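PDB 6AN0: histidinol dehydrogenase from Elizabethkingia anophelis NUHP1, which probably catalyses the last step of histidine biosynthesis, the zinc- and NAD-dependent oxidation of L-histidinol, by way of L-histidinaldehyde, to L-histidine. Local coordinates for residues 34-37 and 38-42; 194-197 and 198-202; 376-379 and 380-383; 419-422 and 423-427. All blocks are in the same frame, centred on the assembly; numbering follows the deposited sequence.

Contact 1 of 4, residues 34-37 and 38-42. With EDO (1,2-ethanediol), chain F.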
loop_
_atom_site.group_PDB
_atom_site.type_symbol
_atom_site.label_atom_id
_atom_site.label_comp_id
_atom_site.label_asym_id
_atom_site.label_seq_id
_atom_site.Cartn_x
_atom_site.Cartn_y
_atom_site.Cartn_z
ATOM N N LEU A 34 8.150 -22.436 -1.574
ATOM C CA LEU A 34 6.997 -22.735 -2.408
ATOM C C LEU A 34 7.059 -22.055 -3.769
ATOM O O LEU A 34 6.096 -22.143 -4.532
ATOM C CB LEU A 34 5.712 -22.340 -1.683
ATOM C CG LEU A 34 5.443 -23.054 -0.356
ATOM C CD1 LEU A 34 4.110 -22.589 0.243
ATOM C CD2 LEU A 34 5.454 -24.555 -0.544
ATOM N N GLN A 35 8.173 -21.403 -4.103
ATOM C CA GLN A 35 8.214 -20.618 -5.335
ATOM C C GLN A 35 8.021 -21.494 -6.568
ATOM O O GLN A 35 7.244 -21.154 -7.469
ATOM C CB GLN A 35 9.528 -19.857 -5.429
ATOM C CG GLN A 35 9.593 -18.944 -6.628
ATOM C CD GLN A 35 10.853 -18.122 -6.635
ATOM O OE1 GLN A 35 11.914 -18.596 -6.234
ATOM N NE2 GLN A 35 10.747 -16.879 -7.074
ATOM N N ASN A 36 8.729 -22.624 -6.633
ATOM C CA ASN A 36 8.597 -23.478 -7.809
ATOM C C ASN A 36 7.193 -24.054 -7.887
ATOM O O ASN A 36 6.624 -24.186 -8.978
ATOM C CB ASN A 36 9.641 -24.596 -7.783
ATOM C CG ASN A 36 9.494 -25.555 -8.958
ATOM O OD1 ASN A 36 9.943 -25.269 -10.070
ATOM N ND2 ASN A 36 8.855 -26.698 -8.717
ATOM N N ILE A 37 6.616 -24.377 -6.732
ATOM C CA ILE A 37 5.271 -24.941 -6.689
ATOM C C ILE A 37 4.263 -23.938 -7.230
ATOM O O ILE A 37 3.421 -24.273 -8.070
ATOM C CB ILE A 37 4.941 -25.385 -5.255
ATOM C CG1 ILE A 37 5.674 -26.699 -4.946
ATOM C CG2 ILE A 37 3.452 -25.503 -5.047
ATOM C CD1 ILE A 37 5.984 -26.900 -3.479
ATOM N N VAL A 38 4.377 -22.676 -6.798
ATOM C CA VAL A 38 3.464 -21.625 -7.250
ATOM C C VAL A 38 3.665 -21.330 -8.735
ATOM O O VAL A 38 2.699 -21.202 -9.497
ATOM C CB VAL A 38 3.663 -20.355 -6.401
ATOM C CG1 VAL A 38 2.949 -19.186 -7.036
ATOM C CG2 VAL A 38 3.147 -20.586 -4.975
ATOM N N LEU A 39 4.921 -21.162 -9.155
ATOM C CA LEU A 39 5.187 -20.814 -10.547
ATOM C C LEU A 39 4.673 -21.893 -11.498
ATOM O O LEU A 39 4.197 -21.586 -12.597
ATOM C CB LEU A 39 6.691 -20.581 -10.747
ATOM C CG LEU A 39 7.254 -19.273 -10.161
ATOM C CD1 LEU A 39 8.745 -19.168 -10.476
ATOM C CD2 LEU A 39 6.493 -18.081 -10.710
ATOM N N THR A 40 4.762 -23.162 -11.094
ATOM C CA THR A 40 4.226 -24.242 -11.924
ATOM C C THR A 40 2.712 -24.115 -12.090
ATOM O O THR A 40 2.190 -24.265 -13.201
ATOM C CB THR A 40 4.588 -25.600 -11.327
ATOM O OG1 THR A 40 6.011 -25.744 -11.314
ATOM C CG2 THR A 40 3.989 -26.742 -12.151
ATOM N N VAL A 41 1.990 -23.845 -10.997
ATOM C CA VAL A 41 0.543 -23.650 -11.111
ATOM C C VAL A 41 0.237 -22.446 -11.992
ATOM O O VAL A 41 -0.666 -22.488 -12.840
ATOM C CB VAL A 41 -0.099 -23.487 -9.719
ATOM C CG1 VAL A 41 -1.616 -23.280 -9.857
ATOM C CG2 VAL A 41 0.201 -24.695 -8.845
ATOM N N PHE A 42 0.970 -21.349 -11.792
ATOM C CA PHE A 42 0.752 -20.151 -12.602
ATOM C C PHE A 42 0.971 -20.436 -14.091
ATOM O O PHE A 42 0.223 -19.936 -14.941
ATOM C CB PHE A 42 1.674 -19.017 -12.124
ATOM C CG PHE A 42 1.207 -18.324 -10.848
ATOM C CD1 PHE A 42 1.862 -17.191 -10.393
ATOM C CD2 PHE A 42 0.121 -18.803 -10.114
ATOM C CE1 PHE A 42 1.452 -16.542 -9.226
ATOM C CE2 PHE A 42 -0.303 -18.163 -8.955
ATOM C CZ PHE A 42 0.367 -17.013 -8.511
HETATM C C1 EDO F . 8.154 -23.060 -14.108
HETATM O O1 EDO F . 8.826 -21.796 -14.075
HETATM C C2 EDO F . 8.035 -23.566 -12.679
HETATM O O2 EDO F . 9.190 -23.113 -11.958
#
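Asn-36 and Thr-40 illustrate how a hydroxyl one helical turn along can add a second grip to a main-chain carbonyl. Among the hydrogen bonds, Asn-36 O accepts Thr-40 N at 3.0 Å and Thr-40 OG1 at 2.9 Å, the two donors arriving from opposite faces of the carbonyl plane, each tilted about 29° from it. The first torsion of Thr-40 (chi1 -62°) makes this possible, because it lays OG1 beside the residue's own N. The other main-chain bonds are those of the first turns of the helix, among them Val-38 N to Leu-34 O, the N-cap carbonyl, at 2.9 Å, and Val-41 N to Ile-37 O at a longer 3.3 Å. Upstream, Asp-33 OD2 accepts from Gln-35 N.

Asn-36 OD1 accepts O2 of a 1,2-ethanediol, probably from the crystallisation liquor, at 3.0 Å, and the diol's C2 rests near the Thr-40 hydroxyl.

Gln-35 and Leu-39 run alongside one another, CG of the first 3.9 Å from CD1 of the second, while Val-38 CG1 stands 3.6 Å above the centre of the Phe-42 ring. Val-38, Val-41 and Phe-42 lean on Ile-193 of helix 192-201, and Leu-39 on Ile-226 of helix 218-227. Val-41 also packs close to Gln-194, predicted to bind NAD, so this helix start lies beside the predicted cofactor site.

The chemistry is that of a two-sided helix start: the inner side is aliphatic and aromatic, whereas on the outer side Thr-40 spends its hydroxyl proton on the helix's own backbone, giving Asn-36 O two donors in place of one.

Contact 2 of 4, residues 194-197 and 198-202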
loop_
_atom_site.group_PDB
_atom_site.type_symbol
_atom_site.label_atom_id
_atom_site.label_comp_id
_atom_site.label_asym_id
_atom_site.label_seq_id
_atom_site.Cartn_x
_atom_site.Cartn_y
_atom_site.Cartn_z
ATOM N N GLN A 194 -4.298 -22.024 -7.480
ATOM C CA GLN A 194 -4.938 -21.886 -8.784
ATOM C C GLN A 194 -5.969 -20.761 -8.801
ATOM O O GLN A 194 -6.104 -20.073 -9.820
ATOM C CB GLN A 194 -5.559 -23.226 -9.231
ATOM C CG GLN A 194 -6.632 -23.851 -8.283
ATOM C CD GLN A 194 -6.037 -24.716 -7.164
ATOM O OE1 GLN A 194 -4.838 -24.666 -6.888
ATOM N NE2 GLN A 194 -6.888 -25.511 -6.511
ATOM N N ALA A 195 -6.675 -20.526 -7.688
ATOM C CA ALA A 195 -7.582 -19.383 -7.629
ATOM C C ALA A 195 -6.819 -18.067 -7.716
ATOM O O ALA A 195 -7.224 -17.153 -8.448
ATOM C CB ALA A 195 -8.426 -19.419 -6.350
ATOM N N ILE A 196 -5.721 -17.945 -6.964
ATOM C CA ILE A 196 -4.912 -16.725 -7.030
ATOM C C ILE A 196 -4.379 -16.525 -8.445
ATOM O O ILE A 196 -4.350 -15.399 -8.964
ATOM C CB ILE A 196 -3.764 -16.785 -5.996
ATOM C CG1 ILE A 196 -4.312 -16.891 -4.567
ATOM C CG2 ILE A 196 -2.830 -15.581 -6.141
ATOM C CD1 ILE A 196 -5.357 -15.812 -4.229
ATOM N N GLY A 197 -3.950 -17.615 -9.090
ATOM C CA GLY A 197 -3.438 -17.513 -10.450
ATOM C C GLY A 197 -4.513 -17.095 -11.434
ATOM O O GLY A 197 -4.268 -16.281 -12.333
ATOM N N ALA A 198 -5.727 -17.623 -11.259
ATOM C CA ALA A 198 -6.830 -17.226 -12.124
ATOM C C ALA A 198 -7.117 -15.729 -11.995
ATOM O O ALA A 198 -7.359 -15.047 -12.998
ATOM C CB ALA A 198 -8.069 -18.055 -11.798
ATOM N N MET A 199 -7.084 -15.193 -10.779
ATOM C CA MET A 199 -7.311 -13.755 -10.638
ATOM C C MET A 199 -6.108 -12.931 -11.067
ATOM O O MET A 199 -6.263 -11.752 -11.397
ATOM C CB MET A 199 -7.703 -13.414 -9.201
ATOM C CG MET A 199 -9.070 -14.014 -8.811
ATOM S SD MET A 199 -9.634 -13.517 -7.165
ATOM C CE MET A 199 -8.548 -14.469 -6.103
ATOM N N THR A 200 -4.923 -13.535 -11.111
ATOM C CA THR A 200 -3.724 -12.817 -11.532
ATOM C C THR A 200 -3.616 -12.740 -13.049
ATOM O O THR A 200 -3.290 -11.682 -13.598
ATOM C CB THR A 200 -2.492 -13.498 -10.932
ATOM O OG1 THR A 200 -2.545 -13.390 -9.505
ATOM C CG2 THR A 200 -1.181 -12.897 -11.472
ATOM N N PHE A 201 -3.891 -13.836 -13.749
ATOM C CA PHE A 201 -3.708 -13.859 -15.195
ATOM C C PHE A 201 -5.017 -13.832 -15.966
ATOM O O PHE A 201 -5.009 -13.469 -17.147
ATOM C CB PHE A 201 -2.897 -15.100 -15.617
ATOM C CG PHE A 201 -1.554 -15.187 -14.948
ATOM C CD1 PHE A 201 -0.482 -14.436 -15.417
ATOM C CD2 PHE A 201 -1.373 -15.983 -13.822
ATOM C CE1 PHE A 201 0.759 -14.490 -14.788
ATOM C CE2 PHE A 201 -0.136 -16.039 -13.183
ATOM C CZ PHE A 201 0.929 -15.294 -13.666
ATOM N N GLY A 202 -6.130 -14.179 -15.327
ATOM C CA GLY A 202 -7.406 -14.267 -16.016
ATOM C C GLY A 202 -7.573 -15.591 -16.733
ATOM O O GLY A 202 -6.589 -16.189 -17.168
#
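Ile-196 and Met-199 meet through the far ends of their side chains, and their torsions explain how. Met-199 runs out extended through chi2 and then bends at chi3 (-73°), which swings the methyl CE back over the preceding turn to 3.9 Å from Ile-196 CD1. The isoleucine's CG1 branch, bent in its turn, crosses the methionine at a slant. Its other branch, CG2, lies 4.0 Å from Thr-200 OG1.

That threonine has its hydroxyl beside its backbone N (chi1 -64°), from where OG1 bonds to Ile-196 O at 2.8 Å. Thr-200 N reaches the same buried oxygen at 2.9 Å from the opposite face of the carbonyl plane, but this N-H is divided: the bond is bent (130°), and a weak second one goes to Gly-197 O. With OG1 so placed, CG2 is anti to the backbone N and stands 3.7 Å above the centre of the Phe-201 ring. Phe-201 CD2 also approaches Gly-197 O, which receives Phe-201 N in a bond of 2.9 Å.

Outward, Met-199 packs on Thr-160 and Cys-162 of strand 158-163, and Ile-196 on Ile-212 of strand 211-213. Gly-202, with positive phi, still bonds through its N to Ala-198 O. The arrangement is that of a helix ended by a glycine and laid against a mixed sheet, consistent with the incomplete Rossmann-type fold of this family, where Gln-194 is predicted to bind NAD.

Contact 3 of 4, residues 376-379 and 380-383. With EDO (1,2-ethanediol), chain G.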
loop_
_atom_site.group_PDB
_atom_site.type_symbol
_atom_site.label_atom_id
_atom_site.label_comp_id
_atom_site.label_asym_id
_atom_site.label_seq_id
_atom_site.Cartn_x
_atom_site.Cartn_y
_atom_site.Cartn_z
ATOM N N ASN A 376 1.664 -10.462 12.769
ATOM C CA ASN A 376 3.068 -10.884 12.791
ATOM C C ASN A 376 4.019 -9.688 12.780
ATOM O O ASN A 376 5.153 -9.784 12.296
ATOM C CB ASN A 376 3.376 -11.826 11.622
ATOM C CG ASN A 376 4.627 -12.657 11.847
ATOM O OD1 ASN A 376 5.045 -12.888 12.981
ATOM N ND2 ASN A 376 5.236 -13.106 10.756
ATOM N N GLY A 377 3.569 -8.557 13.321
ATOM C CA GLY A 377 4.374 -7.355 13.364
ATOM C C GLY A 377 4.214 -6.444 12.171
ATOM O O GLY A 377 4.821 -5.365 12.151
ATOM N N TYR A 378 3.406 -6.826 11.176
ATOM C CA TYR A 378 3.168 -5.929 10.055
ATOM C C TYR A 378 2.367 -4.696 10.440
ATOM O O TYR A 378 2.208 -3.799 9.606
ATOM C CB TYR A 378 2.486 -6.679 8.915
ATOM C CG TYR A 378 3.487 -7.541 8.166
ATOM C CD1 TYR A 378 4.505 -6.957 7.417
ATOM C CD2 TYR A 378 3.439 -8.923 8.236
ATOM C CE1 TYR A 378 5.428 -7.724 6.735
ATOM C CE2 TYR A 378 4.378 -9.710 7.558
ATOM C CZ TYR A 378 5.365 -9.094 6.810
ATOM O OH TYR A 378 6.292 -9.849 6.130
ATOM N N ALA A 379 1.871 -4.607 11.677
ATOM C CA ALA A 379 1.292 -3.336 12.095
ATOM C C ALA A 379 2.351 -2.239 12.188
ATOM O O ALA A 379 1.986 -1.058 12.276
ATOM C CB ALA A 379 0.555 -3.490 13.434
ATOM N N ARG A 380 3.646 -2.591 12.122
ATOM C CA ARG A 380 4.689 -1.572 12.057
ATOM C C ARG A 380 4.674 -0.795 10.749
ATOM O O ARG A 380 5.211 0.319 10.704
ATOM C CB ARG A 380 6.082 -2.201 12.217
ATOM C CG ARG A 380 6.252 -2.898 13.547
ATOM C CD ARG A 380 7.622 -3.569 13.689
ATOM N NE ARG A 380 7.655 -4.374 14.916
ATOM C CZ ARG A 380 7.776 -5.698 14.944
ATOM N NH1 ARG A 380 7.899 -6.371 13.809
ATOM N NH2 ARG A 380 7.785 -6.352 16.109
ATOM N N ASN A 381 4.148 -1.376 9.665
ATOM C CA ASN A 381 4.291 -0.728 8.372
ATOM C C ASN A 381 3.092 -0.877 7.455
ATOM O O ASN A 381 3.151 -0.388 6.322
ATOM C CB ASN A 381 5.583 -1.213 7.653
ATOM C CG ASN A 381 5.813 -2.747 7.734
ATOM O OD1 ASN A 381 4.934 -3.512 8.109
ATOM N ND2 ASN A 381 7.009 -3.176 7.358
ATOM N N TYR A 382 2.001 -1.487 7.906
ATOM C CA TYR A 382 0.772 -1.561 7.127
ATOM C C TYR A 382 -0.406 -1.174 7.999
ATOM O O TYR A 382 -0.331 -1.246 9.227
ATOM C CB TYR A 382 0.510 -2.983 6.579
ATOM C CG TYR A 382 1.485 -3.438 5.525
ATOM C CD1 TYR A 382 1.162 -3.338 4.167
ATOM C CD2 TYR A 382 2.722 -3.979 5.881
ATOM C CE1 TYR A 382 2.054 -3.776 3.174
ATOM C CE2 TYR A 382 3.621 -4.408 4.906
ATOM C CZ TYR A 382 3.281 -4.299 3.557
ATOM O OH TYR A 382 4.155 -4.725 2.579
ATOM N N SER A 383 -1.518 -0.825 7.342
ATOM C CA SER A 383 -2.804 -0.602 7.992
ATOM C C SER A 383 -3.725 -1.791 7.746
ATOM O O SER A 383 -3.503 -2.604 6.853
ATOM C CB SER A 383 -3.499 0.670 7.464
ATOM O OG SER A 383 -2.672 1.819 7.561
HETATM C C1 EDO G . 7.713 -7.326 9.527
HETATM O O1 EDO G . 7.132 -8.219 10.484
HETATM C C2 EDO G . 7.405 -5.882 9.918
HETATM O O2 EDO G . 8.298 -5.491 10.970
#
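Tyr-378 lays the CD1 side of its ring against Tyr-382, whose CE2 is 3.7 Å from CD1. The two side chains run alongside and point the same way, yet the ring planes are inclined by 77°, with centroids 5.7 Å apart. Asn-381 approaches Tyr-378 differently: its OD1 comes to the ring edge, near the plane, 3.5 Å from CD1, with amide and ring only 18° apart. The asparagine reaches this place because CG sits between its backbone N and carbonyl carbon (chi1 44°). The amide's other end is turned to the second subunit, where ND2 bonds to the carbonyl oxygens of Asp-210 and Gly-231; the same neighbour packs Gly-231 on Tyr-378 and Ala-233 on Tyr-382.

The backbone beneath is a short 3-10 turn in the loop between helix 360-365 and strand 391-399. Arg-380 N bonds to Gly-377 O, and Tyr-378 O collects two donors, Asn-381 N at 3.1 Å and Tyr-382 N at 2.9 Å. Gly-377 enters the turn with positive phi, and its CA lies over one face of the Arg-380 guanidinium. The Ala-379 side chain lies about 6 Å from that of Glu-330, predicted as a proton acceptor.

Arg-380 extends from CG to NE along the Gly-377 carbonyl, and NH1 donates to O2 of a 1,2-ethanediol, probably from the crystallisation liquor, at 3.0 Å. The diol's C1 stands over one face of Tyr-378, offset toward the rim and 3.6 Å from CE1, which places the molecule between arginine and tyrosine. The guanidinium's NH2 bonds to Leu-326 O.

Contact 4 of 4, residues 419-422 and 423-427. With ZN (zinc ion), chain B.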
loop_
_atom_site.group_PDB
_atom_site.type_symbol
_atom_site.label_atom_id
_atom_site.label_comp_id
_atom_site.label_asym_id
_atom_site.label_seq_id
_atom_site.Cartn_x
_atom_site.Cartn_y
_atom_site.Cartn_z
ATOM N N GLU A 419 20.759 19.122 -14.760
ATOM C CA GLU A 419 21.209 18.974 -16.148
ATOM C C GLU A 419 20.119 18.372 -17.034
ATOM O O GLU A 419 20.361 17.455 -17.818
ATOM C CB GLU A 419 22.497 18.151 -16.221
ATOM C CG GLU A 419 23.732 18.924 -15.774
ATOM C CD GLU A 419 24.957 18.043 -15.563
ATOM O OE1 GLU A 419 25.965 18.553 -15.031
ATOM O OE2 GLU A 419 24.915 16.847 -15.923
ATOM N N LEU A 420 18.902 18.907 -16.910
ATOM C CA LEU A 420 17.742 18.450 -17.683
ATOM C C LEU A 420 17.222 19.625 -18.511
ATOM O O LEU A 420 16.268 20.306 -18.131
ATOM C CB LEU A 420 16.675 17.881 -16.775
ATOM C CG LEU A 420 17.062 16.571 -16.075
ATOM C CD1 LEU A 420 15.942 16.068 -15.160
ATOM C CD2 LEU A 420 17.429 15.509 -17.099
ATOM N N PHE A 421 17.851 19.843 -19.665
ATOM C CA PHE A 421 17.575 21.038 -20.458
ATOM C C PHE A 421 16.149 21.058 -21.004
ATOM O O PHE A 421 15.535 22.128 -21.097
ATOM C CB PHE A 421 18.573 21.157 -21.609
ATOM C CG PHE A 421 18.254 22.275 -22.556
ATOM C CD1 PHE A 421 18.588 23.583 -22.237
ATOM C CD2 PHE A 421 17.590 22.027 -23.747
ATOM C CE1 PHE A 421 18.280 24.618 -23.097
ATOM C CE2 PHE A 421 17.284 23.058 -24.613
ATOM C CZ PHE A 421 17.628 24.354 -24.287
ATOM N N ALA A 422 15.614 19.902 -21.414
ATOM C CA ALA A 422 14.240 19.894 -21.911
ATOM C C ALA A 422 13.251 20.243 -20.810
ATOM O O ALA A 422 12.221 20.875 -21.084
ATOM C CB ALA A 422 13.886 18.540 -22.527
ATOM N N HIS A 423 13.540 19.835 -19.568
ATOM C CA HIS A 423 12.706 20.245 -18.440
ATOM C C HIS A 423 12.707 21.758 -18.291
ATOM O O HIS A 423 11.656 22.374 -18.075
ATOM C CB HIS A 423 13.198 19.586 -17.148
ATOM C CG HIS A 423 12.746 18.171 -16.971
ATOM N ND1 HIS A 423 13.218 17.134 -17.750
ATOM C CD2 HIS A 423 11.873 17.618 -16.094
ATOM C CE1 HIS A 423 12.658 16.003 -17.357
ATOM N NE2 HIS A 423 11.836 16.269 -16.356
ATOM N N LYS A 424 13.888 22.372 -18.376
ATOM C CA LYS A 424 13.984 23.828 -18.327
ATOM C C LYS A 424 13.255 24.470 -19.503
ATOM O O LYS A 424 12.556 25.475 -19.337
ATOM C CB LYS A 424 15.452 24.256 -18.330
ATOM C CG LYS A 424 15.653 25.740 -18.586
ATOM C CD LYS A 424 17.132 26.101 -18.685
ATOM C CE LYS A 424 17.314 27.530 -19.176
ATOM N NZ LYS A 424 18.746 27.953 -19.108
ATOM N N HIS A 425 13.408 23.903 -20.701
ATOM C CA HIS A 425 12.830 24.528 -21.888
ATOM C C HIS A 425 11.304 24.488 -21.869
ATOM O O HIS A 425 10.663 25.393 -22.409
ATOM C CB HIS A 425 13.366 23.852 -23.154
ATOM C CG HIS A 425 13.055 24.600 -24.416
ATOM N ND1 HIS A 425 13.597 25.835 -24.704
ATOM C CD2 HIS A 425 12.247 24.292 -25.458
ATOM C CE1 HIS A 425 13.145 26.252 -25.874
ATOM N NE2 HIS A 425 12.325 25.334 -26.353
ATOM N N ALA A 426 10.709 23.456 -21.258
ATOM C CA ALA A 426 9.250 23.379 -21.191
ATOM C C ALA A 426 8.662 24.540 -20.393
ATOM O O ALA A 426 7.539 24.981 -20.673
ATOM C CB ALA A 426 8.820 22.043 -20.579
ATOM N N VAL A 427 9.400 25.034 -19.396
ATOM C CA VAL A 427 9.013 26.265 -18.705
ATOM C C VAL A 427 9.319 27.484 -19.571
ATOM O O VAL A 427 8.479 28.376 -19.737
ATOM C CB VAL A 427 9.730 26.359 -17.341
ATOM C CG1 VAL A 427 9.462 27.732 -16.673
ATOM C CG2 VAL A 427 9.322 25.221 -16.426
HETATM ZN ZN ZN B . 10.804 14.777 -15.098
HETATM O O HOH W 1 9.416 13.334 -14.122
HETATM O O HOH W 2 9.596 14.351 -16.685
#
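From Leu-420 onward the two segments form the first turns of helix 421-435. Glu-419, with positive phi, ends the preceding helix in a Schellman motif, and Leu-420 is the N-cap of the next. Lys-424 N bonds to Leu-420 O at 3.2 Å; His-425 N takes Phe-421 O at 2.8 Å.

Among the side chains, Leu-420 and His-423 lie alongside, and the leucine methyl CD1 makes a CH-pi contact over the imidazole face, 4.0 Å from the ring centroid and 15° off its normal. With CG beside the backbone N (chi1 -80°), the histidine projects past the leucine, and its NE2 binds zinc at 2.2 Å. Two waters bind the same metal, and His-266 and Asp-364 of the second subunit complete the site. His-423 is also predicted to bind substrate, consistent with an active site shared across the dimer. The Phe-421 and His-425 rings are inclined by 20° but displaced so far that they scarcely overlap, centroids 5.8 Å apart.

Both nitrogens of His-423 are thus engaged across the dimer interface, since ND1 is hydrogen-bonded to Glu-265 of the second subunit. Metal and carboxylate fix the ring's rotation, with the leucine methyl packed over one face, and the carboxylate probably strengthens the imidazole's donation to zinc.

Followed from the N terminus, the four contacts come strictly in series: each is local, its bonds closing single turns, and none closes a long loop, nests or crosses. Contacts 1 and 2, though far apart in sequence, touch in space. Phe-42 is wedged against helix 192-201, its CE2 3.5 Å from Gly-197 CA, and meets Phe-201 edge-to-face, which ties helix 35-48 to the helix holding Gln-194, predicted to bind NAD. Contact 3 lies in the loop before strand 391-399, its centre about 26 Å from that of contact 2. Contact 4, remote from the rest, opens helix 421-435, which packs on helix 401-417 and brings His-423 to the second subunit's zinc site; contacts 3 and 4 both join the subunits.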